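Local coordinates for extracellular solute-binding protein, family 1 (Bifidobacterium longum subsp. infantis ATCC 15697, PDB 3OMB) that probably captures a solute outside the cell for an ABC-type importer, as AlgQ-like binding proteins do, and carries a bound magnesium ion, at residues Gly157-Gly162 with Glu440-Asn445; Leu372-Lys377 with Leu421-Ile426; Glu398-Asn403 with Thr431-Thr436. One frame throughout, in Å; residues are numbered along the deposited sequence.

Interaction 1 (Gly157-Gly162 with Glu440-Asn445)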
loop_
_atom_site.group_PDB
_atom_site.type_symbol
_atom_site.label_atom_id
_atom_site.label_comp_id
_atom_site.label_asym_id
_atom_site.label_seq_id
_atom_site.Cartn_x
_atom_site.Cartn_y
_atom_site.Cartn_z
ATOM N N GLY A 157 3.199 11.484 -5.981
ATOM C CA GLY A 157 2.404 12.706 -6.174
ATOM C C GLY A 157 1.214 12.860 -5.251
ATOM O O GLY A 157 0.623 11.876 -4.805
ATOM N N LYS A 158 0.863 14.111 -4.974
ATOM C CA LYS A 158 -0.217 14.458 -4.073
ATOM C C LYS A 158 -1.567 13.863 -4.506
ATOM O O LYS A 158 -2.484 13.721 -3.689
ATOM C CB LYS A 158 -0.326 15.987 -3.947
ATOM C CG LYS A 158 -0.784 16.696 -5.252
ATOM C CD LYS A 158 -0.804 18.222 -5.085
ATOM C CE LYS A 158 -1.403 18.950 -6.316
ATOM N NZ LYS A 158 -0.464 18.885 -7.507
ATOM N N ALA A 159 -1.716 13.534 -5.782
ATOM C CA ALA A 159 -2.967 12.906 -6.204
ATOM C C ALA A 159 -3.162 11.576 -5.471
ATOM O O ALA A 159 -4.279 11.111 -5.324
ATOM C CB ALA A 159 -2.999 12.720 -7.725
ATOM N N TYR A 160 -2.074 10.983 -4.986
ATOM C CA TYR A 160 -2.142 9.689 -4.300
ATOM C C TYR A 160 -2.034 9.837 -2.781
ATOM O O TYR A 160 -1.834 8.856 -2.072
ATOM C CB TYR A 160 -1.042 8.752 -4.812
ATOM C CG TYR A 160 -1.245 8.274 -6.235
ATOM C CD1 TYR A 160 -1.944 7.100 -6.490
ATOM C CD2 TYR A 160 -0.745 8.993 -7.316
ATOM C CE1 TYR A 160 -2.143 6.650 -7.766
ATOM C CE2 TYR A 160 -0.946 8.550 -8.622
ATOM C CZ TYR A 160 -1.644 7.362 -8.829
ATOM O OH TYR A 160 -1.851 6.868 -10.097
ATOM N N SER A 161 -2.201 11.055 -2.274
ATOM C CA SER A 161 -1.972 11.292 -0.849
ATOM C C SER A 161 -2.993 10.591 0.080
ATOM O O SER A 161 -2.671 10.313 1.234
ATOM C CB SER A 161 -1.912 12.798 -0.544
ATOM O OG SER A 161 -3.216 13.335 -0.676
ATOM N N GLY A 162 -4.200 10.305 -0.411
ATOM C CA GLY A 162 -5.201 9.622 0.413
ATOM C C GLY A 162 -5.021 8.099 0.520
ATOM O O GLY A 162 -4.066 7.511 -0.016
ATOM N N GLU A 440 -9.687 8.479 -10.252
ATOM C CA GLU A 440 -10.671 7.668 -9.534
ATOM C C GLU A 440 -10.380 7.677 -8.035
ATOM O O GLU A 440 -11.301 7.622 -7.212
ATOM C CB GLU A 440 -10.629 6.216 -9.978
ATOM C CG GLU A 440 -10.961 5.947 -11.418
ATOM C CD GLU A 440 -10.324 4.640 -11.870
ATOM O OE1 GLU A 440 -9.873 3.863 -10.990
ATOM O OE2 GLU A 440 -10.269 4.394 -13.097
ATOM N N LEU A 441 -9.097 7.720 -7.691
ATOM C CA LEU A 441 -8.687 7.755 -6.288
ATOM C C LEU A 441 -9.159 9.052 -5.629
ATOM O O LEU A 441 -9.765 9.031 -4.560
ATOM C CB LEU A 441 -7.164 7.575 -6.143
ATOM C CG LEU A 441 -6.671 7.384 -4.709
ATOM C CD1 LEU A 441 -7.297 6.133 -4.117
ATOM C CD2 LEU A 441 -5.154 7.319 -4.676
ATOM N N ILE A 442 -8.877 10.169 -6.288
ATOM C CA ILE A 442 -9.305 11.493 -5.833
ATOM C C ILE A 442 -10.817 11.517 -5.554
ATOM O O ILE A 442 -11.242 11.955 -4.489
ATOM C CB ILE A 442 -8.884 12.623 -6.840
ATOM C CG1 ILE A 442 -7.360 12.866 -6.800
ATOM C CG2 ILE A 442 -9.673 13.933 -6.601
ATOM C CD1 ILE A 442 -6.867 13.735 -5.605
ATOM N N GLU A 443 -11.620 11.033 -6.495
ATOM C CA GLU A 443 -13.064 11.041 -6.310
ATOM C C GLU A 443 -13.567 10.204 -5.099
ATOM O O GLU A 443 -14.390 10.693 -4.296
ATOM C CB GLU A 443 -13.754 10.630 -7.603
ATOM C CG GLU A 443 -15.236 10.983 -7.638
ATOM C CD GLU A 443 -15.529 12.379 -8.233
ATOM O OE1 GLU A 443 -14.730 13.349 -8.028
ATOM O OE2 GLU A 443 -16.583 12.495 -8.915
ATOM N N VAL A 444 -13.092 8.956 -4.964
ATOM C CA VAL A 444 -13.479 8.132 -3.803
ATOM C C VAL A 444 -12.921 8.677 -2.480
ATOM O O VAL A 444 -13.558 8.541 -1.423
ATOM C CB VAL A 444 -13.137 6.597 -3.954
ATOM C CG1 VAL A 444 -13.885 5.983 -5.158
ATOM C CG2 VAL A 444 -11.661 6.375 -4.071
ATOM N N ASN A 445 -11.755 9.325 -2.527
ATOM C CA ASN A 445 -11.179 9.820 -1.276
ATOM C C ASN A 445 -11.937 10.987 -0.666
ATOM O O ASN A 445 -11.909 11.173 0.553
ATOM C CB ASN A 445 -9.676 10.060 -1.371
ATOM C CG ASN A 445 -8.886 8.773 -1.196
ATOM O OD1 ASN A 445 -9.348 7.823 -0.549
ATOM N ND2 ASN A 445 -7.696 8.730 -1.762
HETATM O O HOH W 1 -5.719 10.597 -2.819
#
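A single water oxygen is gripped from three sides where N445 comes up against G162. It donates to A159 O at 2.9 Å and accepts from two N-H donors, G162 N and N445 ND2, each also 2.9 Å from the water. The case illustrates how a loop and a helix can be joined through a shared solvent molecule, since water supplies the polar link between these two segments. The amide of N445 serves more than the water: OD1 accepts a hydrogen bond from H166 NE2, which fixes which way round the amide lies, while ND2 has a further, weak bond to T163 O. That same ND2 sits 3.4 Å from G162 CA, and a CB on G162 would collide with it, a good reason for glycine here.

Next to the water-bridged end, the contact turns apolar. L441 brings one methyl to the tyrosine, with CD2 3.7 Å from Y160 CD1, and the two side chains cross at about a right angle. With CG anti to the backbone N (chi1 -171°), the leucine reaches out from the helix to the loop. I442 lays its CD1 against the backbone, 3.7 Å from A159 O, and its CG1 is a looser 4.5 Å from A159 CB. Within the loop a short 3-10 turn forms, in which Y160 N bonds to G157 O at 2.8 Å.

Y160 itself lies against the first turn of helix 436-452, touching H437 and A438, and its OH bonds to D435, the N-cap residue of that helix. The loop thus leads from strand 152-155 to strand 166-170 across the flank of helix 436-452, with S346 and S347 hydrogen-bonded to the carbonyls of S161 and G162.

Interaction 2 (Leu372-Lys377 with Leu421-Ile426)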
loop_
_atom_site.group_PDB
_atom_site.type_symbol
_atom_site.label_atom_id
_atom_site.label_comp_id
_atom_site.label_asym_id
_atom_site.label_seq_id
_atom_site.Cartn_x
_atom_site.Cartn_y
_atom_site.Cartn_z
ATOM N N LEU A 372 19.474 12.972 -10.461
ATOM C CA LEU A 372 18.675 13.133 -11.670
ATOM C C LEU A 372 17.363 12.337 -11.604
ATOM O O LEU A 372 16.354 12.786 -12.147
ATOM C CB LEU A 372 19.476 12.769 -12.932
ATOM C CG LEU A 372 20.504 13.786 -13.455
ATOM C CD1 LEU A 372 21.450 13.146 -14.459
ATOM C CD2 LEU A 372 19.846 15.008 -14.081
ATOM N N LEU A 373 17.390 11.177 -10.941
ATOM C CA LEU A 373 16.184 10.341 -10.756
ATOM C C LEU A 373 15.119 11.063 -9.947
ATOM O O LEU A 373 13.926 10.879 -10.181
ATOM C CB LEU A 373 16.521 8.988 -10.113
ATOM C CG LEU A 373 17.192 7.980 -11.053
ATOM C CD1 LEU A 373 17.828 6.901 -10.230
ATOM C CD2 LEU A 373 16.178 7.399 -12.066
ATOM N N TYR A 374 15.556 11.935 -9.046
ATOM C CA TYR A 374 14.648 12.746 -8.234
ATOM C C TYR A 374 14.247 14.103 -8.852
ATOM O O TYR A 374 13.468 14.860 -8.256
ATOM C CB TYR A 374 15.177 12.890 -6.798
ATOM C CG TYR A 374 14.966 11.621 -5.980
ATOM C CD1 TYR A 374 15.747 10.475 -6.209
ATOM C CD2 TYR A 374 13.970 11.550 -4.997
ATOM C CE1 TYR A 374 15.547 9.306 -5.466
ATOM C CE2 TYR A 374 13.758 10.369 -4.252
ATOM C CZ TYR A 374 14.548 9.259 -4.490
ATOM O OH TYR A 374 14.352 8.104 -3.753
ATOM N N SER A 375 14.728 14.406 -10.045
ATOM C CA SER A 375 14.211 15.582 -10.754
ATOM C C SER A 375 12.832 15.302 -11.344
ATOM O O SER A 375 12.470 14.150 -11.598
ATOM C CB SER A 375 15.156 16.024 -11.881
ATOM O OG SER A 375 15.072 15.112 -12.949
ATOM N N GLU A 376 12.070 16.365 -11.568
ATOM C CA GLU A 376 10.718 16.253 -12.057
ATOM C C GLU A 376 10.706 15.553 -13.425
ATOM O O GLU A 376 9.873 14.657 -13.676
ATOM C CB GLU A 376 10.084 17.648 -12.157
ATOM C CG GLU A 376 8.625 17.604 -12.587
ATOM C CD GLU A 376 7.957 18.969 -12.573
ATOM O OE1 GLU A 376 8.413 19.864 -11.824
ATOM O OE2 GLU A 376 6.969 19.145 -13.315
ATOM N N LYS A 377 11.639 15.944 -14.287
ATOM C CA LYS A 377 11.731 15.369 -15.609
ATOM C C LYS A 377 11.818 13.854 -15.570
ATOM O O LYS A 377 11.095 13.164 -16.290
ATOM C CB LYS A 377 12.921 15.965 -16.373
ATOM C CG LYS A 377 13.257 15.221 -17.659
ATOM C CD LYS A 377 13.814 16.154 -18.720
ATOM C CE LYS A 377 15.312 16.156 -18.693
ATOM N NZ LYS A 377 15.852 17.175 -19.644
ATOM N N LEU A 421 6.695 1.675 -9.018
ATOM C CA LEU A 421 8.078 1.356 -8.622
ATOM C C LEU A 421 9.065 2.464 -8.981
ATOM O O LEU A 421 10.278 2.231 -9.049
ATOM C CB LEU A 421 8.534 0.029 -9.239
ATOM C CG LEU A 421 7.843 -1.215 -8.674
ATOM C CD1 LEU A 421 7.960 -2.368 -9.642
ATOM C CD2 LEU A 421 8.401 -1.595 -7.284
ATOM N N LEU A 422 8.555 3.676 -9.200
ATOM C CA LEU A 422 9.435 4.788 -9.516
ATOM C C LEU A 422 10.283 5.076 -8.274
ATOM O O LEU A 422 9.866 4.835 -7.124
ATOM C CB LEU A 422 8.637 6.024 -9.914
ATOM C CG LEU A 422 8.229 6.967 -8.770
ATOM C CD1 LEU A 422 7.881 8.357 -9.302
ATOM C CD2 LEU A 422 7.084 6.396 -7.989
ATOM N N VAL A 423 11.484 5.565 -8.511
ATOM C CA VAL A 423 12.333 5.979 -7.429
ATOM C C VAL A 423 12.671 7.427 -7.775
ATOM O O VAL A 423 13.454 7.701 -8.680
ATOM C CB VAL A 423 13.551 5.054 -7.356
ATOM C CG1 VAL A 423 14.505 5.505 -6.301
ATOM C CG2 VAL A 423 13.099 3.640 -7.039
ATOM N N GLY A 424 12.047 8.352 -7.067
ATOM C CA GLY A 424 12.038 9.758 -7.455
ATOM C C GLY A 424 10.854 10.333 -6.717
ATOM O O GLY A 424 10.371 9.721 -5.773
ATOM N N TRP A 425 10.391 11.506 -7.111
ATOM C CA TRP A 425 9.237 12.089 -6.448
ATOM C C TRP A 425 8.499 13.015 -7.409
ATOM O O TRP A 425 9.120 13.695 -8.199
ATOM C CB TRP A 425 9.622 12.803 -5.152
ATOM C CG TRP A 425 10.306 14.147 -5.320
ATOM C CD1 TRP A 425 11.529 14.379 -5.897
ATOM C CD2 TRP A 425 9.811 15.428 -4.895
ATOM N NE1 TRP A 425 11.825 15.718 -5.846
ATOM C CE2 TRP A 425 10.783 16.390 -5.257
ATOM C CE3 TRP A 425 8.635 15.858 -4.256
ATOM C CZ2 TRP A 425 10.631 17.763 -4.985
ATOM C CZ3 TRP A 425 8.478 17.238 -3.983
ATOM C CH2 TRP A 425 9.470 18.169 -4.359
ATOM N N ILE A 426 7.169 12.993 -7.353
ATOM C CA ILE A 426 6.348 13.881 -8.170
ATOM C C ILE A 426 6.025 15.064 -7.290
ATOM O O ILE A 426 5.316 14.901 -6.280
ATOM C CB ILE A 426 5.011 13.235 -8.620
ATOM C CG1 ILE A 426 5.241 11.928 -9.399
ATOM C CG2 ILE A 426 4.174 14.236 -9.474
ATOM C CD1 ILE A 426 5.973 12.097 -10.674
HETATM O O HOH W 2 10.845 15.676 -8.791
#
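Y374 lies flat over the backbone of G424, with V423 and W425 meeting it on the flanking positions of the same extended segment. The CA of G424 stands 3.6 Å from the centroid of the Y374 ring and only 10° off its normal, a CH-pi contact over the middle of the face. Beyond it, V423 brings CG1, set anti to the backbone N (chi1 176°), to within 3.6 Å of the phenolic OH of Y374. W425 comes instead to the edge of the tyrosine ring, its CD1 3.8 Å from Y374 CD2. The OH of Y374 is hydrogen-bonded to A153 O. Losing the phenol ring to an alanine at this position would probably leave G424 CA without its aromatic cover and A153 O without its phenolic partner.

Between the end of helix 363-373 and the start of helix 376-384 the chain makes a tight corner, and S375 is its N-cap: its OG bonds to L372 O at 2.8 Å and, weakly, to Y378 N at the start of the next helix. This corner presses on residues 421-426, whose backbone also pairs with G155. A CB on G424 would run into L373 O, which suits glycine there; L373 O instead receives a CA-H...O contact from G424 CA at 3.5 Å.

A water links the two segments, donating to Y374 O at 2.8 Å and to W425 O at 2.7 Å, and lies above one face of the indole, offset toward its rim. F131 stacks on W425, while Q382 of helix 376-384 bonds to V423 O.

Interaction 3 (Glu398-Asn403 with Thr431-Thr436)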
loop_
_atom_site.group_PDB
_atom_site.type_symbol
_atom_site.label_atom_id
_atom_site.label_comp_id
_atom_site.label_asym_id
_atom_site.label_seq_id
_atom_site.Cartn_x
_atom_site.Cartn_y
_atom_site.Cartn_z
ATOM N N GLU A 398 3.375 20.651 -16.447
ATOM C CA GLU A 398 2.081 20.120 -16.866
ATOM C C GLU A 398 2.194 19.043 -17.912
ATOM O O GLU A 398 2.953 19.170 -18.889
ATOM C CB GLU A 398 1.150 21.225 -17.370
ATOM C CG GLU A 398 0.627 22.141 -16.275
ATOM C CD GLU A 398 1.652 23.198 -15.852
ATOM O OE1 GLU A 398 2.500 23.618 -16.687
ATOM O OE2 GLU A 398 1.622 23.591 -14.666
ATOM N N TYR A 399 1.409 17.988 -17.702
ATOM C CA TYR A 399 1.504 16.783 -18.495
ATOM C C TYR A 399 0.112 16.233 -18.779
ATOM O O TYR A 399 -0.793 16.341 -17.946
ATOM C CB TYR A 399 2.368 15.734 -17.771
ATOM C CG TYR A 399 3.654 16.309 -17.202
ATOM C CD1 TYR A 399 4.847 16.286 -17.938
ATOM C CD2 TYR A 399 3.672 16.899 -15.932
ATOM C CE1 TYR A 399 6.022 16.831 -17.406
ATOM C CE2 TYR A 399 4.823 17.439 -15.406
ATOM C CZ TYR A 399 5.998 17.401 -16.134
ATOM O OH TYR A 399 7.138 17.946 -15.582
ATOM N N THR A 400 -0.049 15.647 -19.956
ATOM C CA THR A 400 -1.303 14.979 -20.308
ATOM C C THR A 400 -0.993 13.546 -20.686
ATOM O O THR A 400 -0.120 13.296 -21.516
ATOM C CB THR A 400 -2.053 15.694 -21.465
ATOM O OG1 THR A 400 -2.388 17.025 -21.060
ATOM C CG2 THR A 400 -3.354 14.941 -21.844
ATOM N N VAL A 401 -1.701 12.618 -20.049
ATOM C CA VAL A 401 -1.591 11.201 -20.364
ATOM C C VAL A 401 -2.600 10.833 -21.450
ATOM O O VAL A 401 -3.752 11.256 -21.411
ATOM C CB VAL A 401 -1.822 10.323 -19.117
ATOM C CG1 VAL A 401 -1.725 8.839 -19.461
ATOM C CG2 VAL A 401 -0.827 10.672 -18.025
ATOM N N ASP A 402 -2.140 10.053 -22.423
ATOM C CA ASP A 402 -3.010 9.462 -23.430
ATOM C C ASP A 402 -3.376 8.045 -23.002
ATOM O O ASP A 402 -2.587 7.116 -23.131
ATOM C CB ASP A 402 -2.305 9.441 -24.781
ATOM C CG ASP A 402 -3.117 8.742 -25.859
ATOM O OD1 ASP A 402 -2.797 8.976 -27.045
ATOM O OD2 ASP A 402 -4.063 7.970 -25.535
ATOM N N ASN A 403 -4.598 7.900 -22.519
ATOM C CA ASN A 403 -5.046 6.694 -21.843
ATOM C C ASN A 403 -5.227 5.438 -22.654
ATOM O O ASN A 403 -4.927 4.337 -22.164
ATOM C CB ASN A 403 -6.327 6.992 -21.111
ATOM C CG ASN A 403 -6.060 7.397 -19.735
ATOM O OD1 ASN A 403 -5.566 6.588 -18.946
ATOM N ND2 ASN A 403 -6.318 8.670 -19.419
ATOM N N THR A 431 1.096 19.098 -12.360
ATOM C CA THR A 431 -0.288 18.776 -12.677
ATOM C C THR A 431 -0.279 17.777 -13.824
ATOM O O THR A 431 0.223 18.076 -14.911
ATOM C CB THR A 431 -1.131 20.044 -13.072
ATOM O OG1 THR A 431 -1.055 21.010 -12.023
ATOM C CG2 THR A 431 -2.624 19.683 -13.298
ATOM N N ILE A 432 -0.793 16.583 -13.547
ATOM C CA ILE A 432 -0.926 15.509 -14.538
ATOM C C ILE A 432 -2.406 15.292 -14.876
ATOM O O ILE A 432 -3.212 14.976 -13.996
ATOM C CB ILE A 432 -0.320 14.198 -14.016
ATOM C CG1 ILE A 432 1.179 14.379 -13.718
ATOM C CG2 ILE A 432 -0.521 13.078 -15.025
ATOM C CD1 ILE A 432 1.803 13.293 -12.863
ATOM N N LYS A 433 -2.751 15.470 -16.149
ATOM C CA LYS A 433 -4.097 15.199 -16.659
ATOM C C LYS A 433 -4.181 13.781 -17.262
ATOM O O LYS A 433 -3.289 13.359 -17.981
ATOM C CB LYS A 433 -4.454 16.272 -17.695
ATOM C CG LYS A 433 -5.726 16.042 -18.483
ATOM C CD LYS A 433 -5.974 17.178 -19.495
ATOM C CE LYS A 433 -7.306 16.989 -20.230
ATOM N NZ LYS A 433 -7.352 17.730 -21.536
ATOM N N GLY A 434 -5.242 13.045 -16.944
ATOM C CA GLY A 434 -5.508 11.738 -17.553
ATOM C C GLY A 434 -4.928 10.509 -16.872
ATOM O O GLY A 434 -4.956 9.427 -17.462
ATOM N N ASP A 435 -4.366 10.646 -15.667
ATOM C CA ASP A 435 -3.976 9.462 -14.879
ATOM C C ASP A 435 -5.266 8.937 -14.251
ATOM O O ASP A 435 -5.657 9.376 -13.174
ATOM C CB ASP A 435 -2.925 9.809 -13.806
ATOM C CG ASP A 435 -2.490 8.572 -12.942
ATOM O OD1 ASP A 435 -3.116 7.485 -13.047
ATOM O OD2 ASP A 435 -1.523 8.691 -12.134
ATOM N N THR A 436 -5.951 8.027 -14.938
ATOM C CA THR A 436 -7.278 7.579 -14.490
ATOM C C THR A 436 -7.226 6.919 -13.107
ATOM O O THR A 436 -8.167 7.055 -12.318
ATOM C CB THR A 436 -7.904 6.588 -15.469
ATOM O OG1 THR A 436 -7.065 5.417 -15.551
ATOM C CG2 THR A 436 -8.064 7.231 -16.850
HETATM O O HOH W 3 1.012 22.441 -12.465
HETATM O O HOH W 4 -4.150 6.296 -16.981
#
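V401 leans over the end of strand 431-433. Its CB lies 3.6 Å from K433 O and almost as near G434 O. From there the branches part: CG1, anti to the backbone N (chi1 179°), stays by G434 O, whereas CG2 lies 3.6 Å from K433 O and also meets the I432 CG2 methyl at 3.9 Å. Beyond these tips L384 of helix 376-384 touches both V401 and I432.

The two backbones form a parallel pair. Y399 N donates to T431 O at 3.0 Å, and Y399 O in turn accepts from K433 N at 2.8 Å, almost straight at 178°. V401 N then reaches K433 O at 2.7 Å, nearly along the C=O axis. These strands are the two ends of a beta-alpha-beta crossover, with helix 403-411 in the connection, and strand 391-395 lies on the other side of 398-401.

Past the strands, G434 has a positive phi of 90° that suits glycine. The carboxamide of N403 points at G434 O from ND2, though the modelled bond is so short that its exact length is doubtful. The N403 and T436 side chains approach from opposite directions, T436 CG2 meeting the amide.

The two faces differ in chemistry. Y399, I432 and V401 make an apolar side packed on helix 376-384, with Y399 OH bonded to E376; E398, T431, T400 and K433 carry the polar side, the last two lying side by side. The implication is an amphipathic strand pair, joined by its backbone and sided by its residues, probably with the K433 face turned toward solvent.

Overall arrangement
Along the chain the segments interleave: 157-162, 372-377, 398-403, 421-426, 431-436, then 440-445, so interactions 2 and 3 cross and both nest within the loop closed by interaction 1. Their centres lie about 14 Å (1 and 3), 17 Å (2 and 3) and 19 Å (1 and 2) apart, and each pair touches: interactions 1 and 2 through G157 and I426, the other two pairs through tyrosine hydroxyls. Strand 431-433 runs directly into helix 436-452, carrying interaction 3 into interaction 1, while helix 376-384 begins inside interaction 2 and packs against the strands of interaction 3. The group thus ties distant parts of the sequence into one continuous region, away from the magnesium site.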